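Local coordinates for ABC transporter ATP-binding protein (Sulfolobus tokodaii, PDB 2PJZ) that probably binds and hydrolyses ATP as the nucleotide-binding subunit of an ABC transporter, perhaps one for cobalt, at residues A[1-13]-A[19-31]. Numbering follows the deposited sequence. Where two conformers were deposited one is given.
Sequences MIQLKNVGITLSG and FSLENINLEVNGE. With SO4 (sulfate ion), chain F.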
ATOM      1  N   MET A   1      13.138   5.043   7.831  1.00  7.11           N
ATOM      2  CA  MET A   1      13.137   3.624   8.326  1.00  7.36           C
ATOM      3  C   MET A   1      11.764   3.277   8.920  1.00  8.12           C
ATOM      4  O   MET A   1      11.264   3.990   9.814  1.00  8.68           O
ATOM      5  CB  MET A   1      14.199   3.418   9.394  1.00  7.11           C
ATOM      6  CG  MET A   1      14.249   1.951   9.969  1.00  8.06           C
ATOM      7  SD  MET A   1      14.773   0.620   8.783  1.00  4.08           S
ATOM      8  CE  MET A   1      16.549   1.059   8.585  1.00 10.58           C
ATOM      9  N   ILE A   2      11.159   2.195   8.435  1.00  7.98           N
ATOM     10  CA  ILE A   2       9.938   1.645   9.066  1.00  7.65           C
ATOM     11  C   ILE A   2      10.313   0.255   9.515  1.00  7.77           C
ATOM     12  O   ILE A   2      10.868  -0.530   8.716  1.00  8.64           O
ATOM     13  CB  ILE A   2       8.751   1.521   8.033  1.00  8.51           C
ATOM     14  CG1 ILE A   2       8.393   2.881   7.424  1.00  6.57           C
ATOM     15  CG2 ILE A   2       7.525   0.813   8.657  1.00  6.37           C
ATOM     16  CD1 ILE A   2       7.522   2.761   6.153  1.00  8.70           C
ATOM     17  N   GLN A   3      10.107  -0.045  10.794  1.00  7.50           N
ATOM     18  CA  GLN A   3      10.394  -1.396  11.304  1.00  7.13           C
ATOM     19  C   GLN A   3       9.117  -1.965  11.909  1.00  8.95           C
ATOM     20  O   GLN A   3       8.567  -1.350  12.825  1.00  8.31           O
ATOM     21  CB  GLN A   3      11.428  -1.385  12.412  1.00  9.00           C
ATOM     22  CG  GLN A   3      12.817  -0.876  12.028  1.00  9.42           C
ATOM     23  CD  GLN A   3      13.597  -0.527  13.267  1.00 12.37           C
ATOM     24  OE1 GLN A   3      13.591   0.630  13.703  1.00 11.01           O
ATOM     25  NE2 GLN A   3      14.221  -1.536  13.883  1.00 10.67           N
ATOM     26  N   LEU A   4       8.660  -3.114  11.396  1.00  7.02           N
ATOM     27  CA  LEU A   4       7.599  -3.886  12.098  1.00  8.44           C
ATOM     28  C   LEU A   4       8.291  -5.011  12.794  1.00  8.67           C
ATOM     29  O   LEU A   4       8.989  -5.850  12.144  1.00  8.72           O
ATOM     30  CB  LEU A   4       6.518  -4.420  11.132  1.00  7.58           C
ATOM     31  CG  LEU A   4       5.464  -3.437  10.596  1.00 11.10           C
ATOM     32  CD1 LEU A   4       6.071  -2.235   9.863  1.00 10.51           C
ATOM     33  CD2 LEU A   4       4.474  -4.186   9.708  1.00 12.27           C
ATOM     34  N   LYS A   5       8.199  -5.051  14.124  0.50  8.37           N
ATOM     35  CA  LYS A   5       8.896  -6.105  14.891  0.50  8.98           C
ATOM     36  C   LYS A   5       7.911  -6.971  15.664  0.50  8.72           C
ATOM     37  O   LYS A   5       7.444  -6.579  16.739  0.50  9.06           O
ATOM     38  CB  LYS A   5       9.952  -5.537  15.867  0.50  8.81           C
ATOM     39  CG  LYS A   5      10.888  -4.449  15.307  0.50 10.66           C
ATOM     40  CD  LYS A   5      11.785  -4.922  14.159  0.50 14.50           C
ATOM     41  CE  LYS A   5      12.920  -5.885  14.614  0.50 15.81           C
ATOM     42  NZ  LYS A   5      13.808  -6.266  13.462  0.50 10.87           N
ATOM     43  N   ASN A   6       7.600  -8.130  15.091  1.00  9.20           N
ATOM     44  CA  ASN A   6       6.674  -9.121  15.656  1.00  9.11           C
ATOM     45  C   ASN A   6       5.270  -8.519  15.846  1.00  8.81           C
ATOM     46  O   ASN A   6       4.686  -8.583  16.932  1.00  8.58           O
ATOM     47  CB  ASN A   6       7.202  -9.648  17.008  1.00 10.88           C
ATOM     48  CG  ASN A   6       6.464 -10.904  17.467  1.00 13.65           C
ATOM     49  OD1 ASN A   6       6.162 -11.776  16.655  1.00 14.11           O
ATOM     50  ND2 ASN A   6       6.167 -10.986  18.756  1.00 14.54           N
ATOM     51  N   VAL A   7       4.749  -7.925  14.779  1.00  8.70           N
ATOM     52  CA  VAL A   7       3.428  -7.292  14.824  1.00  7.40           C
ATOM     53  C   VAL A   7       2.312  -8.339  14.697  1.00  7.86           C
ATOM     54  O   VAL A   7       2.416  -9.266  13.892  1.00  7.69           O
ATOM     55  CB  VAL A   7       3.303  -6.212  13.721  1.00  6.93           C
ATOM     56  CG1 VAL A   7       1.870  -5.612  13.676  1.00  7.50           C
ATOM     57  CG2 VAL A   7       4.313  -5.102  14.026  1.00  7.30           C
ATOM     58  N   GLY A   8       1.264  -8.189  15.500  1.00  7.28           N
ATOM     59  CA  GLY A   8       0.074  -9.051  15.351  1.00  8.33           C
ATOM     60  C   GLY A   8      -1.123  -8.111  15.310  1.00  8.42           C
ATOM     61  O   GLY A   8      -1.125  -7.050  15.968  1.00  9.16           O
ATOM     62  N   ILE A   9      -2.130  -8.436  14.505  1.00  8.42           N
ATOM     63  CA  ILE A   9      -3.349  -7.645  14.507  0.50  8.66           C
ATOM     64  C   ILE A   9      -4.532  -8.552  14.265  1.00  8.66           C
ATOM     65  O   ILE A   9      -4.455  -9.469  13.454  1.00  9.84           O
ATOM     66  CB  ILE A   9      -3.369  -6.524  13.433  0.50  8.67           C
ATOM     67  CG1 ILE A   9      -1.968  -5.944  13.166  0.50  9.02           C
ATOM     68  CG2 ILE A   9      -4.371  -5.451  13.855  0.50  7.37           C
ATOM     69  CD1 ILE A   9      -1.892  -4.982  12.011  0.50  8.78           C
ATOM     70  N   THR A  10      -5.617  -8.309  14.989  1.00  8.55           N
ATOM     71  CA  THR A  10      -6.832  -9.120  14.807  1.00  8.06           C
ATOM     72  C   THR A  10      -7.587  -8.654  13.591  1.00  9.16           C
ATOM     73  O   THR A  10      -7.891  -7.453  13.451  1.00  8.61           O
ATOM     74  CB  THR A  10      -7.717  -9.033  16.032  1.00  8.96           C
ATOM     75  OG1 THR A  10      -7.003  -9.601  17.140  1.00  8.80           O
ATOM     76  CG2 THR A  10      -9.064  -9.772  15.826  1.00  7.42           C
ATOM     77  N   LEU A  11      -7.887  -9.591  12.699  1.00  7.07           N
ATOM     78  CA  LEU A  11      -8.643  -9.234  11.497  1.00  8.21           C
ATOM     79  C   LEU A  11     -10.116  -9.478  11.644  1.00  8.89           C
ATOM     80  O   LEU A  11     -10.914  -8.770  11.027  1.00 10.12           O
ATOM     81  CB  LEU A  11      -8.126 -10.049  10.286  1.00  8.34           C
ATOM     82  CG  LEU A  11      -6.644  -9.877   9.936  1.00  7.68           C
ATOM     83  CD1 LEU A  11      -6.305 -10.624   8.614  1.00 10.87           C
ATOM     84  CD2 LEU A  11      -6.321  -8.356   9.811  1.00 10.22           C
ATOM     85  N   SER A  12     -10.493 -10.529  12.359  1.00  9.94           N
ATOM     86  CA  SER A  12     -11.909 -10.763  12.598  1.00 11.47           C
ATOM     87  C   SER A  12     -12.186 -11.510  13.886  1.00 10.53           C
ATOM     88  O   SER A  12     -11.336 -12.248  14.379  1.00  9.70           O
ATOM     89  CB  SER A  12     -12.563 -11.474  11.404  1.00 13.50           C
ATOM     90  OG  SER A  12     -11.819 -12.575  11.007  1.00 18.23           O
ATOM     91  N   GLY A  13     -13.420 -11.390  14.386  1.00  9.74           N
ATOM     92  CA  GLY A  13     -13.786 -12.181  15.550  1.00  9.90           C
ATOM     93  C   GLY A  13     -13.304 -11.532  16.840  1.00  9.95           C
ATOM     94  O   GLY A  13     -12.976 -10.328  16.866  1.00  9.92           O
ATOM     95  N   PHE A  19      -9.515 -14.419  14.179  1.00 13.55           N
ATOM     96  CA  PHE A  19      -8.495 -14.671  13.177  1.00 13.89           C
ATOM     97  C   PHE A  19      -7.563 -13.461  13.149  1.00 12.50           C
ATOM     98  O   PHE A  19      -8.045 -12.337  13.072  1.00 11.04           O
ATOM     99  CB  PHE A  19      -9.081 -14.827  11.785  1.00 15.37           C
ATOM    100  CG  PHE A  19      -8.040 -15.132  10.792  1.00 19.27           C
ATOM    101  CD1 PHE A  19      -7.454 -16.395  10.768  1.00 22.98           C
ATOM    102  CD2 PHE A  19      -7.550 -14.136   9.957  1.00 21.06           C
ATOM    103  CE1 PHE A  19      -6.414 -16.667   9.871  1.00 26.91           C
ATOM    104  CE2 PHE A  19      -6.526 -14.404   9.058  1.00 21.37           C
ATOM    105  CZ  PHE A  19      -5.955 -15.657   9.020  1.00 22.72           C
ATOM    106  N   SER A  20      -6.252 -13.709  13.182  1.00 12.17           N
ATOM    107  CA  SER A  20      -5.301 -12.602  13.240  0.50 12.24           C
ATOM    108  C   SER A  20      -4.093 -12.841  12.339  1.00 12.78           C
ATOM    109  O   SER A  20      -3.836 -13.960  11.918  1.00 14.15           O
ATOM    110  CB  SER A  20      -4.833 -12.371  14.680  0.50 12.97           C
ATOM    111  OG  SER A  20      -4.349 -13.570  15.247  0.50 11.25           O
ATOM    112  N   LEU A  21      -3.390 -11.759  12.031  1.00 11.89           N
ATOM    113  CA  LEU A  21      -2.035 -11.805  11.506  1.00 12.00           C
ATOM    114  C   LEU A  21      -1.129 -11.886  12.727  1.00 11.55           C
ATOM    115  O   LEU A  21      -1.372 -11.205  13.745  1.00 10.79           O
ATOM    116  CB  LEU A  21      -1.719 -10.508  10.766  1.00 13.44           C
ATOM    117  CG  LEU A  21      -2.492 -10.234   9.483  1.00 15.65           C
ATOM    118  CD1 LEU A  21      -2.110  -8.895   8.885  1.00 16.64           C
ATOM    119  CD2 LEU A  21      -2.124 -11.329   8.515  1.00 21.03           C
ATOM    120  N   GLU A  22      -0.111 -12.734  12.675  1.00 10.37           N
ATOM    121  CA  GLU A  22       0.839 -12.782  13.784  1.00 11.45           C
ATOM    122  C   GLU A  22       2.255 -12.794  13.228  1.00 11.43           C
ATOM    123  O   GLU A  22       2.461 -13.156  12.056  1.00  9.28           O
ATOM    124  CB  GLU A  22       0.630 -14.030  14.665  1.00 12.89           C
ATOM    125  CG  GLU A  22      -0.764 -14.152  15.258  1.00 16.80           C
ATOM    126  CD  GLU A  22      -1.041 -13.174  16.394  1.00 22.06           C
ATOM    127  OE1 GLU A  22      -0.091 -12.582  16.959  1.00 25.61           O
ATOM    128  OE2 GLU A  22      -2.230 -13.023  16.734  1.00 23.49           O
ATOM    129  N   ASN A  23       3.209 -12.402  14.065  1.00 11.05           N
ATOM    130  CA  ASN A  23       4.636 -12.506  13.743  1.00 13.20           C
ATOM    131  C   ASN A  23       4.990 -11.803  12.419  1.00 11.82           C
ATOM    132  O   ASN A  23       5.741 -12.331  11.568  1.00 12.21           O
ATOM    133  CB  ASN A  23       5.057 -13.993  13.711  1.00 13.78           C
ATOM    134  CG  ASN A  23       4.567 -14.764  14.925  1.00 16.98           C
ATOM    135  OD1 ASN A  23       3.822 -15.758  14.784  1.00 21.51           O
ATOM    136  ND2 ASN A  23       4.945 -14.317  16.109  1.00 18.06           N
ATOM    137  N   ILE A  24       4.429 -10.615  12.221  1.00 10.07           N
ATOM    138  CA  ILE A  24       4.702  -9.868  10.999  1.00 10.16           C
ATOM    139  C   ILE A  24       5.972  -9.083  11.223  1.00 11.30           C
ATOM    140  O   ILE A  24       6.036  -8.247  12.140  1.00 11.29           O
ATOM    141  CB  ILE A  24       3.549  -8.930  10.579  1.00 10.11           C
ATOM    142  CG1 ILE A  24       2.248  -9.734  10.358  1.00  7.80           C
ATOM    143  CG2 ILE A  24       3.938  -8.049   9.313  1.00 10.33           C
ATOM    144  CD1 ILE A  24       2.305 -10.861   9.254  1.00 11.00           C
ATOM    145  N   ASN A  25       6.969  -9.338  10.373  1.00 10.20           N
ATOM    146  CA  ASN A  25       8.252  -8.632  10.470  1.00 11.84           C
ATOM    147  C   ASN A  25       8.637  -7.985   9.131  1.00 11.94           C
ATOM    148  O   ASN A  25       8.494  -8.601   8.065  1.00 12.31           O
ATOM    149  CB  ASN A  25       9.339  -9.587  10.898  1.00 11.58           C
ATOM    150  CG  ASN A  25       9.170 -10.070  12.305  1.00 14.73           C
ATOM    151  OD1 ASN A  25       9.370  -9.324  13.264  1.00 12.68           O
ATOM    152  ND2 ASN A  25       8.816 -11.355  12.448  1.00 14.20           N
ATOM    153  N   LEU A  26       9.074  -6.729   9.168  1.00 10.49           N
ATOM    154  CA  LEU A  26       9.451  -6.039   7.944  1.00 10.23           C
ATOM    155  C   LEU A  26      10.346  -4.846   8.290  1.00 10.57           C
ATOM    156  O   LEU A  26      10.050  -4.138   9.245  1.00  9.39           O
ATOM    157  CB  LEU A  26       8.197  -5.513   7.214  1.00 10.40           C
ATOM    158  CG  LEU A  26       8.394  -4.664   5.955  1.00 12.53           C
ATOM    159  CD1 LEU A  26       8.930  -5.528   4.838  1.00 14.91           C
ATOM    160  CD2 LEU A  26       7.105  -3.981   5.520  1.00 12.40           C
ATOM    161  N   GLU A  27      11.386  -4.582   7.491  1.00  9.69           N
ATOM    162  CA  GLU A  27      12.126  -3.311   7.628  1.00 10.61           C
ATOM    163  C   GLU A  27      12.189  -2.707   6.252  1.00 10.54           C
ATOM    164  O   GLU A  27      12.505  -3.412   5.267  1.00 10.22           O
ATOM    165  CB  GLU A  27      13.554  -3.487   8.260  1.00  9.90           C
ATOM    166  CG  GLU A  27      13.448  -4.012   9.679  1.00 11.58           C
ATOM    167  CD  GLU A  27      14.673  -3.916  10.552  1.00 13.10           C
ATOM    168  OE1 GLU A  27      15.779  -3.690  10.011  1.00 15.29           O
ATOM    169  OE2 GLU A  27      14.491  -4.070  11.802  1.00 18.27           O
ATOM    170  N   VAL A  28      11.828  -1.432   6.169  1.00  9.19           N
ATOM    171  CA  VAL A  28      11.836  -0.692   4.912  1.00 10.14           C
ATOM    172  C   VAL A  28      12.659   0.568   5.116  1.00  9.77           C
ATOM    173  O   VAL A  28      12.397   1.335   6.050  1.00  8.56           O
ATOM    174  CB  VAL A  28      10.415  -0.268   4.501  1.00  9.74           C
ATOM    175  CG1 VAL A  28      10.460   0.534   3.203  1.00 13.00           C
ATOM    176  CG2 VAL A  28       9.547  -1.501   4.294  1.00 10.92           C
ATOM    177  N   ASN A  29      13.640   0.800   4.250  1.00  9.95           N
ATOM    178  CA  ASN A  29      14.333   2.089   4.324  1.00 10.15           C
ATOM    179  C   ASN A  29      14.717   2.594   2.955  1.00  9.75           C
ATOM    180  O   ASN A  29      15.235   1.822   2.143  1.00  9.32           O
ATOM    181  CB  ASN A  29      15.556   2.019   5.229  1.00 11.93           C
ATOM    182  CG  ASN A  29      16.624   1.104   4.711  1.00 17.00           C
ATOM    183  OD1 ASN A  29      16.539  -0.104   4.875  1.00 21.79           O
ATOM    184  ND2 ASN A  29      17.681   1.686   4.115  1.00 23.62           N
ATOM    185  N   GLY A  30      14.456   3.876   2.717  1.00  8.71           N
ATOM    186  CA  GLY A  30      15.032   4.591   1.576  1.00 10.63           C
ATOM    187  C   GLY A  30      14.374   4.261   0.247  1.00 11.43           C
ATOM    188  O   GLY A  30      14.877   4.672  -0.817  1.00 11.33           O
ATOM    189  N   GLU A  31      13.233   3.571   0.284  1.00 10.10           N
ATOM    190  CA  GLU A  31      12.586   3.091  -0.957  1.00 11.66           C
ATOM    191  C   GLU A  31      11.120   2.808  -0.623  1.00 12.17           C
ATOM    192  O   GLU A  31      10.796   2.608   0.543  1.00 10.93           O
ATOM    193  CB  GLU A  31      13.250   1.796  -1.469  1.00 10.06           C
ATOM    194  CG  GLU A  31      13.073   0.565  -0.565  1.00 12.60           C
ATOM    195  CD  GLU A  31      13.853  -0.646  -1.045  1.00 13.83           C
ATOM    196  OE1 GLU A  31      13.826  -0.935  -2.256  1.00 18.31           O
ATOM    197  OE2 GLU A  31      14.504  -1.303  -0.214  1.00 15.88           O
TER
HETATM  198  S   SO4 F 505      -2.889  -9.712  18.738  1.00 35.21           S
HETATM  199  O1  SO4 F 505      -3.843 -10.571  17.902  1.00 27.39           O
HETATM  200  O2  SO4 F 505      -3.138  -9.533  20.237  1.00 24.06           O
HETATM  201  O3  SO4 F 505      -1.530 -10.278  18.630  1.00 18.23           O
HETATM  202  O4  SO4 F 505      -2.876  -8.386  18.087  1.00 32.19           O
HETATM  203  O   HOH W   1       8.035 -12.596  15.006  1.00 19.00           O
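Leu4 and Leu26 sit opposite each other as a hydrogen-bonded antiparallel pair, Leu4 N giving a nearly straight bond to Leu26 O at 2.8 Å. They belong to the long hairpin of this ABC-type ATPase domain, in which 17-28 is the edge strand and 2-11 lies between it and strand 59-62. Its tight side is apolar: Ile2, Leu4, Val7, Ile24, Leu26 and Val28 share one buried face, where Leu4 CD2 lies alongside Ile24 CG2 at 3.9 Å; Leu4 also touches Ile50 of helix 43-50. Farther along, the packing runs out toward solvent, and Leu11 CD1 touches the edge of the Phe19 ring, 3.8 Å from CE2.

The other face is polar and looser. Glu27 OE2 is gripped from opposite faces of its carboxylate, by Lys5 NZ (in one of two conformers) in a 2.8 Å salt bridge and by Gln3 NE2 in a longer bond. At the G1 bulges Asn23 ND2 reaches Asn6 OD1 in plane at 2.9 Å, the two amides nearly coplanar (15°), while a water links Asn6 OD1 to Asn25 ND2. Glu22, bent at chi2 (-74°), folds back so that OE2 accepts from Ser20 OG, in one of its conformers, at 2.6 Å. Were Glu22 an alanine, Ser20 OG would probably lose this acceptor and turn more freely. The chemistry implies a greasy face packed on helix 43-50 and neighbouring strands, and an outer one held by charge, amides and water.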